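Local atomic coordinates of protein LigF (PDB entry 4XT0), a protein that cleaves beta-aryl ether bonds in lignin as a glutathione-dependent, stereospecific beta-etherase of the GST superfamily. Residues 100-105 with 186-191. Sequence-based numbering, arbitrary orientation.
Sequences RVWTKW and DYLVDT
Leu188 lies across one face of the Trp102 indole. Leu188 CD2 makes a CH-pi contact over the six-membered ring, 3.8 Å from its centroid and 15° off the normal, and is nearest to Trp102 CZ2, at 3.7 Å. Leu188 CD1 lies over the same face, 4.1 Å from both Trp102 CD2 and Trp102 CE3, while Leu188 CB covers the pyrrole end, 3.8 Å from Trp102 NE1. Trp102 CG lies beside the backbone N and anti to the carbonyl carbon (chi1 -81°), and the indole extends from helix 93-121 toward the loop between helices 161-182 and 195-204. Leu188 CG is likewise anti to its carbonyl carbon, and with CD1 anti to CA (chi2 169°) CB and both methyls meet one indole face. This is packing within the all-helical C-terminal domain of the GST fold: Leu178, Thr181 and Ala196 also touch the indole. Trp102 NE1 and Leu188 O are 3.6 Å apart. A water in the indole plane accepts from Trp102 NE1 at 2.9 Å; it lies only 2.5 Å from Leu188 O, closer than a normal hydrogen bond, so that half of the bridge is doubtful. Val189 CG2 meets Trp102 CD1 obliquely at 4.1 Å. Asp197 OD1 takes a hydrogen bond from Leu188 N, tying the loop to helix 195-204.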
ATOM      1  N   ARG A 100       9.139  -0.628  -6.487  1.00 12.35           N
ATOM      2  CA  ARG A 100       7.856  -0.924  -5.847  1.00 17.03           C
ATOM      3  C   ARG A 100       7.875  -0.601  -4.370  1.00 16.24           C
ATOM      4  O   ARG A 100       6.836  -0.251  -3.821  1.00 15.66           O
ATOM      5  CB  ARG A 100       7.449  -2.404  -6.035  1.00 16.09           C
ATOM      6  CG  ARG A 100       7.204  -2.777  -7.484  1.00 13.90           C
ATOM      7  CD  ARG A 100       6.475  -4.143  -7.663  1.00 14.06           C
ATOM      8  NE  ARG A 100       6.068  -4.197  -9.069  1.00 14.37           N
ATOM      9  CZ  ARG A 100       6.543  -5.050  -9.968  1.00 14.99           C
ATOM     10  NH1 ARG A 100       7.405  -5.995  -9.608  1.00 11.47           N
ATOM     11  NH2 ARG A 100       6.132  -4.965 -11.228  1.00 11.82           N
ATOM     12  N   VAL A 101       9.036  -0.733  -3.718  1.00 12.77           N
ATOM     13  CA  VAL A 101       9.144  -0.332  -2.317  1.00 14.05           C
ATOM     14  C   VAL A 101       8.806   1.165  -2.224  1.00 17.69           C
ATOM     15  O   VAL A 101       8.074   1.585  -1.328  1.00 19.91           O
ATOM     16  CB  VAL A 101      10.547  -0.620  -1.726  1.00 15.42           C
ATOM     17  CG1 VAL A 101      10.677  -0.015  -0.314  1.00 18.74           C
ATOM     18  CG2 VAL A 101      10.798  -2.134  -1.658  1.00 14.92           C
ATOM     19  N   TRP A 102       9.309   1.960  -3.169  1.00 15.71           N
ATOM     20  CA  TRP A 102       8.987   3.395  -3.202  1.00 15.26           C
ATOM     21  C   TRP A 102       7.527   3.669  -3.506  1.00 15.81           C
ATOM     22  O   TRP A 102       6.935   4.577  -2.916  1.00 17.87           O
ATOM     23  CB  TRP A 102       9.841   4.145  -4.248  1.00 14.74           C
ATOM     24  CG  TRP A 102      11.217   4.481  -3.767  1.00 16.37           C
ATOM     25  CD1 TRP A 102      12.382   3.920  -4.182  1.00 15.60           C
ATOM     26  CD2 TRP A 102      11.557   5.453  -2.779  1.00 18.83           C
ATOM     27  NE1 TRP A 102      13.438   4.479  -3.516  1.00 17.97           N
ATOM     28  CE2 TRP A 102      12.966   5.417  -2.639  1.00 23.46           C
ATOM     29  CE3 TRP A 102      10.827   6.348  -1.990  1.00 16.76           C
ATOM     30  CZ2 TRP A 102      13.651   6.250  -1.753  1.00 25.68           C
ATOM     31  CZ3 TRP A 102      11.512   7.175  -1.104  1.00 23.60           C
ATOM     32  CH2 TRP A 102      12.909   7.119  -0.997  1.00 27.28           C
ATOM     33  N   THR A 103       6.955   2.945  -4.474  1.00 14.38           N
ATOM     34  CA  THR A 103       5.603   3.287  -4.898  1.00 15.99           C
ATOM     35  C   THR A 103       4.602   2.860  -3.821  1.00 17.06           C
ATOM     36  O   THR A 103       3.629   3.557  -3.569  1.00 16.47           O
ATOM     37  CB  THR A 103       5.230   2.669  -6.283  1.00 17.65           C
ATOM     38  OG1 THR A 103       5.301   1.239  -6.250  1.00 15.04           O
ATOM     39  CG2 THR A 103       6.151   3.219  -7.398  1.00 13.43           C
ATOM     40  N   LYS A 104       4.838   1.730  -3.169  1.00 15.06           N
ATOM     41  CA  LYS A 104       3.911   1.294  -2.136  1.00 14.71           C
ATOM     42  C   LYS A 104       4.082   2.162  -0.883  1.00 22.77           C
ATOM     43  O   LYS A 104       3.136   2.360  -0.127  1.00 19.09           O
ATOM     44  CB  LYS A 104       4.099  -0.197  -1.822  1.00 14.48           C
ATOM     45  CG  LYS A 104       5.297  -0.524  -0.905  1.00 19.63           C
ATOM     46  CD  LYS A 104       5.630  -2.024  -1.018  1.00 22.49           C
ATOM     47  CE  LYS A 104       4.465  -2.913  -0.537  1.00 17.18           C
ATOM     48  NZ  LYS A 104       4.309  -2.817   0.978  1.00 18.34           N
ATOM     49  N   TRP A 105       5.274   2.716  -0.682  1.00 15.38           N
ATOM     50  CA  TRP A 105       5.481   3.632   0.430  1.00 20.08           C
ATOM     51  C   TRP A 105       4.686   4.928   0.224  1.00 17.33           C
ATOM     52  O   TRP A 105       4.205   5.519   1.179  1.00 22.14           O
ATOM     53  CB  TRP A 105       6.962   3.936   0.601  1.00 16.86           C
ATOM     54  CG  TRP A 105       7.276   4.905   1.684  1.00 20.61           C
ATOM     55  CD1 TRP A 105       7.314   4.667   3.028  1.00 25.41           C
ATOM     56  CD2 TRP A 105       7.650   6.268   1.498  1.00 23.01           C
ATOM     57  NE1 TRP A 105       7.679   5.814   3.699  1.00 24.43           N
ATOM     58  CE2 TRP A 105       7.897   6.811   2.783  1.00 26.59           C
ATOM     59  CE3 TRP A 105       7.800   7.095   0.379  1.00 18.01           C
ATOM     60  CZ2 TRP A 105       8.273   8.142   2.973  1.00 28.01           C
ATOM     61  CZ3 TRP A 105       8.185   8.415   0.569  1.00 20.27           C
ATOM     62  CH2 TRP A 105       8.417   8.922   1.858  1.00 29.09           C
ATOM     63  N   ASP A 186      20.232  11.236  -8.683  1.00 30.27           N
ATOM     64  CA  ASP A 186      19.280  12.064  -9.430  1.00 24.93           C
ATOM     65  C   ASP A 186      17.839  11.573  -9.334  1.00 25.96           C
ATOM     66  O   ASP A 186      16.906  12.368  -9.399  1.00 31.45           O
ATOM     67  CB  ASP A 186      19.664  12.147 -10.912  1.00 27.76           C
ATOM     68  CG  ASP A 186      20.846  13.083 -11.176  1.00 45.59           C
ATOM     69  OD1 ASP A 186      21.271  13.813 -10.251  1.00 38.74           O
ATOM     70  OD2 ASP A 186      21.345  13.079 -12.325  1.00 46.10           O
ATOM     71  N   TYR A 187      17.658  10.267  -9.194  1.00 23.19           N
ATOM     72  CA  TYR A 187      16.315   9.692  -9.159  1.00 22.52           C
ATOM     73  C   TYR A 187      16.235   8.658  -8.051  1.00 24.54           C
ATOM     74  O   TYR A 187      17.262   8.211  -7.549  1.00 21.92           O
ATOM     75  CB  TYR A 187      15.954   9.070 -10.518  1.00 22.33           C
ATOM     76  CG  TYR A 187      15.850  10.082 -11.653  1.00 28.11           C
ATOM     77  CD1 TYR A 187      14.739  10.909 -11.768  1.00 24.24           C
ATOM     78  CD2 TYR A 187      16.848  10.194 -12.615  1.00 28.16           C
ATOM     79  CE1 TYR A 187      14.625  11.823 -12.793  1.00 29.80           C
ATOM     80  CE2 TYR A 187      16.742  11.123 -13.658  1.00 35.82           C
ATOM     81  CZ  TYR A 187      15.622  11.928 -13.739  1.00 41.33           C
ATOM     82  OH  TYR A 187      15.485  12.854 -14.757  1.00 55.41           O
ATOM     83  N   LEU A 188      15.024   8.248  -7.675  1.00 22.99           N
ATOM     84  CA  LEU A 188      14.888   7.428  -6.471  1.00 18.23           C
ATOM     85  C   LEU A 188      15.562   6.047  -6.616  1.00 25.54           C
ATOM     86  O   LEU A 188      16.176   5.568  -5.663  1.00 25.12           O
ATOM     87  CB  LEU A 188      13.414   7.289  -6.087  1.00 15.60           C
ATOM     88  CG  LEU A 188      12.842   8.619  -5.574  1.00 18.80           C
ATOM     89  CD1 LEU A 188      11.326   8.569  -5.431  1.00 20.19           C
ATOM     90  CD2 LEU A 188      13.497   9.029  -4.254  1.00 20.28           C
ATOM     91  N   VAL A 189      15.478   5.435  -7.798  1.00 17.76           N
ATOM     92  CA  VAL A 189      16.216   4.185  -8.090  1.00 15.26           C
ATOM     93  C   VAL A 189      17.351   4.520  -9.058  1.00 19.42           C
ATOM     94  O   VAL A 189      17.132   5.241 -10.036  1.00 20.95           O
ATOM     95  CB  VAL A 189      15.288   3.100  -8.705  1.00 17.12           C
ATOM     96  CG1 VAL A 189      16.020   1.741  -8.849  1.00 14.84           C
ATOM     97  CG2 VAL A 189      14.006   2.955  -7.852  1.00 19.32           C
ATOM     98  N   ASP A 190      18.551   3.998  -8.812  1.00 20.28           N
ATOM     99  CA  ASP A 190      19.734   4.532  -9.491  1.00 27.94           C
ATOM    100  C   ASP A 190      19.841   4.097 -10.955  1.00 24.91           C
ATOM    101  O   ASP A 190      20.757   4.506 -11.656  1.00 24.40           O
ATOM    102  CB  ASP A 190      21.031   4.175  -8.726  1.00 32.00           C
ATOM    103  CG  ASP A 190      21.258   2.662  -8.551  1.00 36.28           C
ATOM    104  OD1 ASP A 190      20.645   1.838  -9.266  1.00 28.97           O
ATOM    105  OD2 ASP A 190      22.114   2.305  -7.705  1.00 40.50           O
ATOM    106  N   THR A 191      18.901   3.276 -11.413  1.00 21.17           N
ATOM    107  CA  THR A 191      18.797   2.951 -12.841  1.00 25.79           C
ATOM    108  C   THR A 191      18.116   4.085 -13.618  1.00 31.88           C
ATOM    109  O   THR A 191      18.026   4.044 -14.849  1.00 26.29           O
ATOM    110  CB  THR A 191      18.003   1.650 -13.083  1.00 18.54           C
ATOM    111  OG1 THR A 191      16.863   1.620 -12.212  1.00 23.28           O
ATOM    112  CG2 THR A 191      18.883   0.434 -12.812  1.00 22.14           C
TER
HETATM  113  O   HOH W   1      16.252   3.859  -3.904  1.00 24.89           O